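SJCHGC06286 protein (Schistosoma japonicum, PDB 3QBR) probably binds BH domains of other Bcl-2 family proteins and so takes part in the control of apoptosis. Local coordinates at residues Leu134-Lys138 and His139-Asp143; Gln67-Gly70 and Asp71-Arg75; Leu102-Phe105 and Tyr106-Leu110; Asp43-Asp46 and Asn47-Ile50. All blocks are in the same frame, centred on the assembly; numbering follows the deposited sequence.

Interaction 1: residues Leu134-Lys138 and His139-Asp143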
loop_
_atom_site.group_PDB
_atom_site.type_symbol
_atom_site.label_atom_id
_atom_site.label_comp_id
_atom_site.label_asym_id
_atom_site.label_seq_id
_atom_site.Cartn_x
_atom_site.Cartn_y
_atom_site.Cartn_z
ATOM N N LEU A 134 -9.678 2.139 1.076
ATOM C CA LEU A 134 -10.713 3.164 1.095
ATOM C C LEU A 134 -11.939 2.835 0.235
ATOM O O LEU A 134 -13.051 3.262 0.550
ATOM C CB LEU A 134 -10.120 4.492 0.669
ATOM C CG LEU A 134 -9.122 5.016 1.691
ATOM C CD1 LEU A 134 -8.471 6.326 1.206
ATOM C CD2 LEU A 134 -9.817 5.182 3.042
ATOM N N ARG A 135 -11.760 2.084 -0.847
ATOM C CA ARG A 135 -12.916 1.720 -1.666
ATOM C C ARG A 135 -13.638 0.533 -1.069
ATOM O O ARG A 135 -14.852 0.443 -1.142
ATOM C CB ARG A 135 -12.521 1.427 -3.115
ATOM C CG ARG A 135 -12.046 2.655 -3.860
ATOM C CD ARG A 135 -12.268 2.526 -5.363
ATOM N NE ARG A 135 -13.677 2.662 -5.738
ATOM C CZ ARG A 135 -14.102 3.291 -6.832
ATOM N NH1 ARG A 135 -13.230 3.858 -7.655
ATOM N NH2 ARG A 135 -15.398 3.371 -7.099
ATOM N N LEU A 136 -12.880 -0.387 -0.497
ATOM C CA LEU A 136 -13.450 -1.525 0.208
ATOM C C LEU A 136 -14.301 -1.088 1.400
ATOM O O LEU A 136 -15.272 -1.743 1.769
ATOM C CB LEU A 136 -12.324 -2.436 0.697
ATOM C CG LEU A 136 -11.805 -3.463 -0.306
ATOM C CD1 LEU A 136 -10.432 -3.973 0.122
ATOM C CD2 LEU A 136 -12.805 -4.618 -0.440
ATOM N N SER A 137 -13.927 0.026 2.008
ATOM C CA SER A 137 -14.545 0.425 3.258
ATOM C C SER A 137 -15.847 1.214 3.062
ATOM O O SER A 137 -16.657 1.317 3.996
ATOM C CB SER A 137 -13.536 1.159 4.151
ATOM O OG SER A 137 -13.241 2.434 3.643
ATOM N N LYS A 138 -16.056 1.744 1.855
ATOM C CA LYS A 138 -17.370 2.287 1.487
ATOM C C LYS A 138 -18.512 1.321 1.845
ATOM O O LYS A 138 -19.566 1.756 2.280
ATOM C CB LYS A 138 -17.447 2.673 -0.002
ATOM C CG LYS A 138 -16.616 3.898 -0.411
ATOM C CD LYS A 138 -17.017 5.167 0.357
ATOM C CE LYS A 138 -16.167 6.377 -0.049
ATOM N NZ LYS A 138 -16.479 7.617 0.738
ATOM N N HIS A 139 -18.303 0.020 1.666
ATOM C CA HIS A 139 -19.317 -0.971 1.999
ATOM C C HIS A 139 -18.894 -1.863 3.157
ATOM O O HIS A 139 -19.402 -2.975 3.306
ATOM C CB HIS A 139 -19.604 -1.879 0.806
ATOM C CG HIS A 139 -19.989 -1.145 -0.433
ATOM N ND1 HIS A 139 -21.010 -0.220 -0.465
ATOM C CD2 HIS A 139 -19.503 -1.211 -1.693
ATOM C CE1 HIS A 139 -21.128 0.262 -1.686
ATOM N NE2 HIS A 139 -20.227 -0.325 -2.453
ATOM N N GLY A 140 -17.958 -1.398 3.969
ATOM C CA GLY A 140 -17.570 -2.168 5.127
ATOM C C GLY A 140 -17.056 -3.560 4.850
ATOM O O GLY A 140 -17.456 -4.505 5.507
ATOM N N HIS A 141 -16.135 -3.688 3.903
ATOM C CA HIS A 141 -15.577 -4.994 3.595
ATOM C C HIS A 141 -14.384 -5.264 4.491
ATOM O O HIS A 141 -13.232 -5.349 4.040
ATOM C CB HIS A 141 -15.223 -5.109 2.109
ATOM C CG HIS A 141 -16.418 -5.144 1.206
ATOM N ND1 HIS A 141 -17.368 -6.147 1.267
ATOM C CD2 HIS A 141 -16.834 -4.297 0.231
ATOM C CE1 HIS A 141 -18.308 -5.918 0.373
ATOM N NE2 HIS A 141 -18.010 -4.800 -0.272
ATOM N N SER A 142 -14.683 -5.415 5.774
ATOM C CA SER A 142 -13.648 -5.481 6.781
ATOM C C SER A 142 -12.662 -6.624 6.555
ATOM O O SER A 142 -11.455 -6.406 6.604
ATOM C CB SER A 142 -14.247 -5.515 8.187
ATOM O OG SER A 142 -14.836 -6.762 8.463
ATOM N N ASP A 143 -13.145 -7.832 6.288
ATOM C CA ASP A 143 -12.221 -8.964 6.126
ATOM C C ASP A 143 -11.349 -8.840 4.872
ATOM O O ASP A 143 -10.169 -9.177 4.920
ATOM C CB ASP A 143 -12.967 -10.280 6.100
ATOM C CG ASP A 143 -13.897 -10.375 4.920
ATOM O OD1 ASP A 143 -14.655 -9.399 4.694
ATOM O OD2 ASP A 143 -13.861 -11.415 4.219
#
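A Schellman motif ties Leu136 and Ser137, near the end of helix 119-137, to Gly140 and His141, a worked example of how a helix is stopped and its chain redirected. The outer bond runs from His141 N to Leu136 O (3.0 Å). Inside it, Gly140 N reaches Ser137 O at 3.0 Å and closes a type I turn from Ser137 to Gly140. Gly140 is the C-prime residue, and its positive phi (58°) is readily adopted by glycine.

Side chains follow the backbone. Leu136 CD2 packs 3.5 Å from His141 CB, the two side chains crossing at about a right angle. With its CG opposite the carbonyl carbon (chi1 -69°), His141 carries its imidazole back beside the Leu136 carbonyl, and CD2 comes 3.4 Å from Leu136 O. One face of this ring has His139 O 4.1 Å above its centre. His141 is also the N-cap residue of helix 142-159.

The polar ends are held by the loop between helices 83-89 and 99-113: His141 NE2 bonds Ser93 O, His139 NE2 bonds Asp92 O, and Arg135 NE makes a salt bridge with Asp92. Because both imidazoles meet carbonyl oxygens through NE2, that nitrogen probably carries a hydrogen in each.

Interaction 2: residues Gln67-Gly70 and Asp71-Arg75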
loop_
_atom_site.group_PDB
_atom_site.type_symbol
_atom_site.label_atom_id
_atom_site.label_comp_id
_atom_site.label_asym_id
_atom_site.label_seq_id
_atom_site.Cartn_x
_atom_site.Cartn_y
_atom_site.Cartn_z
ATOM N N GLN A 67 3.934 12.481 2.291
ATOM C CA GLN A 67 4.433 13.346 1.244
ATOM C C GLN A 67 4.515 12.601 -0.099
ATOM O O GLN A 67 4.021 13.088 -1.107
ATOM C CB GLN A 67 5.772 13.927 1.640
ATOM C CG GLN A 67 6.389 14.805 0.558
ATOM C CD GLN A 67 7.871 14.975 0.785
ATOM O OE1 GLN A 67 8.280 15.637 1.735
ATOM N NE2 GLN A 67 8.690 14.334 -0.060
ATOM N N LEU A 68 5.082 11.398 -0.078
ATOM C CA LEU A 68 5.376 10.622 -1.278
ATOM C C LEU A 68 4.146 9.967 -1.912
ATOM O O LEU A 68 4.097 9.808 -3.126
ATOM C CB LEU A 68 6.432 9.548 -0.969
ATOM C CG LEU A 68 7.861 9.992 -0.625
ATOM C CD1 LEU A 68 8.672 8.822 -0.068
ATOM C CD2 LEU A 68 8.575 10.588 -1.817
ATOM N N VAL A 69 3.182 9.543 -1.100
ATOM C CA VAL A 69 1.911 9.038 -1.609
ATOM C C VAL A 69 1.110 10.242 -2.134
ATOM O O VAL A 69 0.248 10.123 -3.012
ATOM C CB VAL A 69 1.150 8.292 -0.517
ATOM C CG1 VAL A 69 -0.310 8.037 -0.930
ATOM C CG2 VAL A 69 1.848 6.972 -0.217
ATOM N N GLY A 70 1.430 11.420 -1.609
ATOM C CA GLY A 70 0.844 12.640 -2.125
ATOM C C GLY A 70 1.343 12.875 -3.544
ATOM O O GLY A 70 0.550 13.173 -4.446
ATOM N N ASP A 71 2.662 12.745 -3.730
ATOM C CA ASP A 71 3.271 12.839 -5.050
ATOM C C ASP A 71 2.562 11.871 -5.961
ATOM O O ASP A 71 2.167 12.232 -7.071
ATOM C CB ASP A 71 4.759 12.490 -5.006
ATOM C CG ASP A 71 5.610 13.570 -4.332
ATOM O OD1 ASP A 71 5.216 14.761 -4.334
ATOM O OD2 ASP A 71 6.693 13.216 -3.812
ATOM N N PHE A 72 2.383 10.643 -5.483
ATOM C CA PHE A 72 1.760 9.600 -6.291
ATOM C C PHE A 72 0.324 9.938 -6.669
ATOM O O PHE A 72 -0.066 9.767 -7.816
ATOM C CB PHE A 72 1.821 8.239 -5.578
ATOM C CG PHE A 72 1.130 7.130 -6.311
ATOM C CD1 PHE A 72 1.862 6.145 -6.944
ATOM C CD2 PHE A 72 -0.246 7.052 -6.341
ATOM C CE1 PHE A 72 1.240 5.104 -7.619
ATOM C CE2 PHE A 72 -0.893 5.999 -7.016
ATOM C CZ PHE A 72 -0.144 5.025 -7.649
ATOM N N ASN A 73 -0.473 10.401 -5.707
ATOM C CA ASN A 73 -1.895 10.613 -5.966
ATOM C C ASN A 73 -2.071 11.690 -7.012
ATOM O O ASN A 73 -2.758 11.516 -8.011
ATOM C CB ASN A 73 -2.641 11.005 -4.682
ATOM C CG ASN A 73 -2.967 9.806 -3.803
ATOM O OD1 ASN A 73 -2.961 8.665 -4.252
ATOM N ND2 ASN A 73 -3.242 10.068 -2.534
ATOM N N GLN A 74 -1.422 12.807 -6.763
ATOM C CA GLN A 74 -1.468 13.949 -7.656
ATOM C C GLN A 74 -1.157 13.571 -9.137
ATOM O O GLN A 74 -1.812 14.066 -10.055
ATOM C CB GLN A 74 -0.588 15.069 -7.075
ATOM C CG GLN A 74 -0.217 16.155 -8.015
ATOM C CD GLN A 74 0.921 15.749 -8.922
ATOM O OE1 GLN A 74 1.954 15.229 -8.466
ATOM N NE2 GLN A 74 0.744 15.987 -10.221
ATOM N N ARG A 75 -0.218 12.653 -9.361
ATOM C CA ARG A 75 0.071 12.145 -10.715
ATOM C C ARG A 75 -0.953 11.140 -11.261
ATOM O O ARG A 75 -1.197 11.100 -12.457
ATOM C CB ARG A 75 1.483 11.526 -10.800
ATOM C CG ARG A 75 2.587 12.526 -10.528
ATOM C CD ARG A 75 3.945 11.880 -10.228
ATOM N NE ARG A 75 4.791 12.784 -9.438
ATOM C CZ ARG A 75 6.122 12.823 -9.475
ATOM N NH1 ARG A 75 6.792 12.021 -10.286
ATOM N NH2 ARG A 75 6.784 13.684 -8.711
#
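Val69 and Asn73 lie side by side and point the same way on helix 58-79, and they illustrate how the two sides of an amphipathic helix differ over about two and a half turns. The framework is regular: the amide of each residue from Asp71 to Gln74 bonds the carbonyl four positions earlier, as in Phe72 N to Leu68 O (3.0 Å) and Asn73 N to Val69 O (2.8 Å).

On the packed side, Val69 CG1 touches Asn73 ND2 at 3.9 Å. The carboxamide of Asn73 leans back toward its own amide (chi1 -80°), which brings ND2 alongside the preceding turn. Phe72 swings its ring the other way, with CG opposite the backbone N (chi1 177°), and carries it off the preceding turn toward helix 119-137.

Asp71 stands between the two regimes. Its OD2 lies 3.8 Å from Leu68 CD2, while the same oxygen is hydrogen-bonded to an aromatic side chain of another protein chain, from which an aromatic side chain packs on Leu68 and an apolar one on Phe72. The loose side belongs to Gln67 and Gln74, both exposed. Gln74 meets the earlier turn mainly through its CB, 3.4 Å from Gly70 O. Gln67 NE2 has weak hydrogen bonds to Ser177 O and to an aromatic side chain of the other protein.

The inner side of this helix rests on helix 119-137: Val69 and Phe72 both pack on Ala127, Phe72 also on Ala124, and Asn73 on Arg130.

Interaction 3: residues Leu102-Phe105 and Tyr106-Leu110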
loop_
_atom_site.group_PDB
_atom_site.type_symbol
_atom_site.label_atom_id
_atom_site.label_comp_id
_atom_site.label_asym_id
_atom_site.label_seq_id
_atom_site.Cartn_x
_atom_site.Cartn_y
_atom_site.Cartn_z
ATOM N N LEU A 102 -9.335 -12.225 -4.803
ATOM C CA LEU A 102 -8.727 -10.909 -4.611
ATOM C C LEU A 102 -7.254 -10.990 -4.186
ATOM O O LEU A 102 -6.442 -10.154 -4.581
ATOM C CB LEU A 102 -9.529 -10.097 -3.598
ATOM C CG LEU A 102 -9.027 -8.683 -3.311
ATOM C CD1 LEU A 102 -8.962 -7.842 -4.587
ATOM C CD2 LEU A 102 -9.906 -8.013 -2.264
ATOM N N GLU A 103 -6.901 -11.994 -3.395
ATOM C CA GLU A 103 -5.502 -12.172 -3.053
ATOM C C GLU A 103 -4.732 -12.390 -4.355
ATOM O O GLU A 103 -3.800 -11.647 -4.677
ATOM C CB GLU A 103 -5.316 -13.349 -2.099
ATOM C CG GLU A 103 -4.022 -13.300 -1.299
ATOM C CD GLU A 103 -3.947 -14.376 -0.214
ATOM O OE1 GLU A 103 -2.827 -14.849 0.090
ATOM O OE2 GLU A 103 -5.008 -14.752 0.336
ATOM N N ILE A 104 -5.155 -13.402 -5.109
ATOM C CA ILE A 104 -4.608 -13.692 -6.433
ATOM C C ILE A 104 -4.319 -12.448 -7.287
ATOM O O ILE A 104 -3.187 -12.224 -7.740
ATOM C CB ILE A 104 -5.566 -14.589 -7.243
ATOM C CG1 ILE A 104 -5.835 -15.912 -6.514
ATOM C CG2 ILE A 104 -5.017 -14.804 -8.643
ATOM C CD1 ILE A 104 -4.779 -16.276 -5.521
ATOM N N PHE A 105 -5.345 -11.647 -7.533
ATOM C CA PHE A 105 -5.138 -10.485 -8.368
ATOM C C PHE A 105 -4.189 -9.522 -7.718
ATOM O O PHE A 105 -3.295 -8.995 -8.384
ATOM C CB PHE A 105 -6.443 -9.795 -8.682
ATOM C CG PHE A 105 -7.422 -10.684 -9.353
ATOM C CD1 PHE A 105 -6.973 -11.733 -10.141
ATOM C CD2 PHE A 105 -8.786 -10.480 -9.212
ATOM C CE1 PHE A 105 -7.865 -12.576 -10.772
ATOM C CE2 PHE A 105 -9.685 -11.312 -9.847
ATOM C CZ PHE A 105 -9.225 -12.366 -10.628
ATOM N N TYR A 106 -4.383 -9.291 -6.419
ATOM C CA TYR A 106 -3.475 -8.435 -5.657
ATOM C C TYR A 106 -2.055 -8.928 -5.847
ATOM O O TYR A 106 -1.155 -8.152 -6.177
ATOM C CB TYR A 106 -3.811 -8.397 -4.147
ATOM C CG TYR A 106 -3.083 -7.280 -3.436
ATOM C CD1 TYR A 106 -3.235 -5.969 -3.860
ATOM C CD2 TYR A 106 -2.227 -7.530 -2.381
ATOM C CE1 TYR A 106 -2.568 -4.934 -3.256
ATOM C CE2 TYR A 106 -1.555 -6.484 -1.740
ATOM C CZ TYR A 106 -1.732 -5.192 -2.196
ATOM O OH TYR A 106 -1.083 -4.129 -1.619
ATOM N N LEU A 107 -1.862 -10.225 -5.633
ATOM C CA LEU A 107 -0.542 -10.814 -5.772
ATOM C C LEU A 107 0.048 -10.630 -7.181
ATOM O O LEU A 107 1.244 -10.348 -7.328
ATOM C CB LEU A 107 -0.560 -12.276 -5.333
ATOM C CG LEU A 107 -0.509 -12.358 -3.808
ATOM C CD1 LEU A 107 -0.322 -13.778 -3.323
ATOM C CD2 LEU A 107 0.616 -11.458 -3.273
ATOM N N GLU A 108 -0.797 -10.761 -8.202
ATOM C CA GLU A 108 -0.361 -10.558 -9.571
ATOM C C GLU A 108 0.011 -9.092 -9.816
ATOM O O GLU A 108 0.941 -8.792 -10.570
ATOM C CB GLU A 108 -1.460 -10.983 -10.554
ATOM C CG GLU A 108 -1.655 -12.496 -10.702
ATOM C CD GLU A 108 -2.760 -12.865 -11.706
ATOM O OE1 GLU A 108 -3.288 -11.969 -12.410
ATOM O OE2 GLU A 108 -3.104 -14.062 -11.788
ATOM N N ILE A 109 -0.731 -8.177 -9.203
ATOM C CA ILE A 109 -0.444 -6.755 -9.357
ATOM C C ILE A 109 0.878 -6.359 -8.689
ATOM O O ILE A 109 1.629 -5.537 -9.215
ATOM C CB ILE A 109 -1.552 -5.892 -8.761
ATOM C CG1 ILE A 109 -2.886 -6.210 -9.430
ATOM C CG2 ILE A 109 -1.199 -4.414 -8.895
ATOM C CD1 ILE A 109 -3.935 -5.171 -9.182
ATOM N N LEU A 110 1.166 -6.941 -7.542
ATOM C CA LEU A 110 2.402 -6.691 -6.843
ATOM C C LEU A 110 3.549 -7.252 -7.622
ATOM O O LEU A 110 4.513 -6.585 -7.874
ATOM C CB LEU A 110 2.363 -7.348 -5.483
ATOM C CG LEU A 110 1.433 -6.737 -4.461
ATOM C CD1 LEU A 110 1.683 -7.306 -3.130
ATOM C CD2 LEU A 110 1.624 -5.282 -4.412
#
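Glu103 O accepts the shortest sound polar bond here, from Leu107 N at 2.6 Å and nearly along the C=O axis. It is one of four consecutive i to i+4 bonds in helix 99-113, part of the all-helical Bcl-2 fold, and a compact example of one helix serving the protein interior and a bound partner at once. Ile104 O takes Glu108 N at 2.8 Å, and Phe105 O takes Ile109 N, also at 2.8 Å.

Side chains also meet on the outer side of the helix. Glu108 has its CG opposite the carbonyl carbon (chi1 -74°), and from there the chain runs extended, crossing Ile104 at a slant. Its OE2 comes 3.8 Å from Ile104 CG2, whereas OE1 is hydrogen-bonded to a polar side chain of another protein. Apolar side chains of that protein also pack on Phe105 and Ile109. The carboxylate thus has a polar partner on OE1, while OE2 lies against a methyl group.

Leu107 CG rests 3.5 Å from Glu103 O, and Leu107 and Glu103 both reach Thr151 of helix 142-159. Tyr106 turns inward, its CG opposite the backbone N, a setting (chi1 -167°) that directs the ring between helices 119-137 and 142-159, touching Leu129, Leu132 and Leu148. Its hydroxyl pairs with Thr152 OG1, and on one ring face Leu110 CG sits 4.0 Å above the plane, displaced toward the rim.

Interaction 4: residues Asp43-Asp46 and Asn47-Ile50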
loop_
_atom_site.group_PDB
_atom_site.type_symbol
_atom_site.label_atom_id
_atom_site.label_comp_id
_atom_site.label_asym_id
_atom_site.label_seq_id
_atom_site.Cartn_x
_atom_site.Cartn_y
_atom_site.Cartn_z
ATOM N N ASP A 43 -11.592 1.559 14.491
ATOM C CA ASP A 43 -12.379 0.595 15.261
ATOM C C ASP A 43 -12.187 -0.823 14.752
ATOM O O ASP A 43 -12.080 -1.753 15.552
ATOM C CB ASP A 43 -13.867 0.975 15.305
ATOM C CG ASP A 43 -14.105 2.379 15.914
ATOM O OD1 ASP A 43 -13.149 3.001 16.452
ATOM O OD2 ASP A 43 -15.254 2.865 15.846
ATOM N N LEU A 44 -12.116 -0.983 13.430
ATOM C CA LEU A 44 -11.872 -2.292 12.852
ATOM C C LEU A 44 -10.595 -2.860 13.396
ATOM O O LEU A 44 -10.534 -4.031 13.762
ATOM C CB LEU A 44 -11.767 -2.215 11.336
ATOM C CG LEU A 44 -11.271 -3.486 10.642
ATOM C CD1 LEU A 44 -12.021 -4.697 11.172
ATOM C CD2 LEU A 44 -11.480 -3.341 9.151
ATOM N N LEU A 45 -9.561 -2.035 13.444
ATOM C CA LEU A 45 -8.286 -2.501 13.973
ATOM C C LEU A 45 -8.381 -2.876 15.462
ATOM O O LEU A 45 -7.864 -3.919 15.882
ATOM C CB LEU A 45 -7.192 -1.459 13.746
ATOM C CG LEU A 45 -5.846 -1.906 14.306
ATOM C CD1 LEU A 45 -5.504 -3.294 13.768
ATOM C CD2 LEU A 45 -4.762 -0.893 13.977
ATOM N N ASP A 46 -9.052 -2.028 16.246
ATOM C CA ASP A 46 -9.286 -2.290 17.671
ATOM C C ASP A 46 -9.940 -3.648 17.887
ATOM O O ASP A 46 -9.467 -4.453 18.693
ATOM C CB ASP A 46 -10.172 -1.213 18.290
ATOM C CG ASP A 46 -9.415 0.081 18.599
ATOM O OD1 ASP A 46 -8.176 0.033 18.787
ATOM O OD2 ASP A 46 -10.067 1.152 18.664
ATOM N N ASN A 47 -11.032 -3.890 17.164
ATOM C CA ASN A 47 -11.755 -5.152 17.257
ATOM C C ASN A 47 -10.984 -6.315 16.667
ATOM O O ASN A 47 -11.184 -7.468 17.070
ATOM C CB ASN A 47 -13.098 -5.057 16.548
ATOM C CG ASN A 47 -14.105 -4.208 17.303
ATOM O OD1 ASN A 47 -14.184 -4.273 18.537
ATOM N ND2 ASN A 47 -14.890 -3.404 16.563
ATOM N N THR A 48 -10.117 -6.012 15.700
ATOM C CA THR A 48 -9.347 -7.041 15.007
ATOM C C THR A 48 -8.396 -7.701 15.991
ATOM O O THR A 48 -7.960 -8.830 15.773
ATOM C CB THR A 48 -8.581 -6.455 13.792
ATOM O OG1 THR A 48 -9.418 -6.514 12.633
ATOM C CG2 THR A 48 -7.339 -7.242 13.496
ATOM N N ASN A 49 -8.109 -6.986 17.080
ATOM C CA ASN A 49 -7.223 -7.458 18.157
ATOM C C ASN A 49 -5.969 -8.148 17.651
ATOM O O ASN A 49 -5.721 -9.320 17.947
ATOM C CB ASN A 49 -7.962 -8.384 19.137
ATOM C CG ASN A 49 -7.270 -8.474 20.496
ATOM O OD1 ASN A 49 -6.722 -7.488 20.983
ATOM N ND2 ASN A 49 -7.300 -9.656 21.110
ATOM N N ILE A 50 -5.174 -7.413 16.888
ATOM C CA ILE A 50 -3.955 -7.969 16.342
ATOM C C ILE A 50 -2.742 -7.249 16.900
ATOM O O ILE A 50 -2.851 -6.164 17.493
ATOM C CB ILE A 50 -3.941 -7.941 14.796
ATOM C CG1 ILE A 50 -4.178 -6.519 14.277
ATOM C CG2 ILE A 50 -4.948 -8.927 14.240
ATOM C CD1 ILE A 50 -2.969 -5.632 14.423
HETATM O O HOH W 1 -5.300 -4.574 17.117
HETATM O O HOH W 2 -9.261 -5.282 21.347
#
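A helix-end contact at the surface links Leu44 and Leu45 to Thr48 and Ile50, where helix 35-48 gives way to a loop, and it exemplifies how last-turn carbonyls find partners. Leu44 O is gripped twice by one residue: Thr48 N bonds it at 2.8 Å and Thr48 OG1 at 2.9 Å, the two arriving from opposite faces of the carbonyl plane. The threonine hydroxyl lies well above that plane, and its oxygen also touches Leu44 CD1.

Beyond Thr48 the backbone leaves helical geometry at Asn49, whose phi is positive (43°). Asn49 N bonds Asp46 O (3.3 Å) and, weakly, Leu45 O. Water bridges the helix end to the loop: one molecule donates to Leu45 O (2.9 Å) and accepts from Ile50 N.

The apolar part is small. Ile50 places CG1 between its backbone N and carbonyl carbon (chi1 55°), the crowded position, and CD1 meets Leu45 CD1 at 3.5 Å, the side chains nearly perpendicular. Leu45 and Ile50 both touch His26 of helix 17-31, while Leu44 and Thr48 reach Gln146 of helix 142-159. The hydroxyl adds a second donor to Leu44 O, whereas Leu45 O, whose amide bonds are weak, is supplemented by an ordered water.

Interactions 2 and 3 lie about 22 Å apart between centres, with no direct touch, yet both helices rest on helix 119-137 and both contact another protein, consistent with opposing walls of the groove that Bcl-2 relatives use for BH3 segments. Interaction 1 sits where that central helix ends, its centre about 17 Å from that of interaction 3. Interaction 4 is farther off: its centre lies about 28 Å from that of interaction 2, on the opposite side of the chain's centre. It does touch interaction 1, Leu44 CD2 lying 3.6 Å from Ser142 CB. The end of helix 35-48 thus packs on the start of helix 142-159, while interactions 2 and 3 lie within helices that contact the partner.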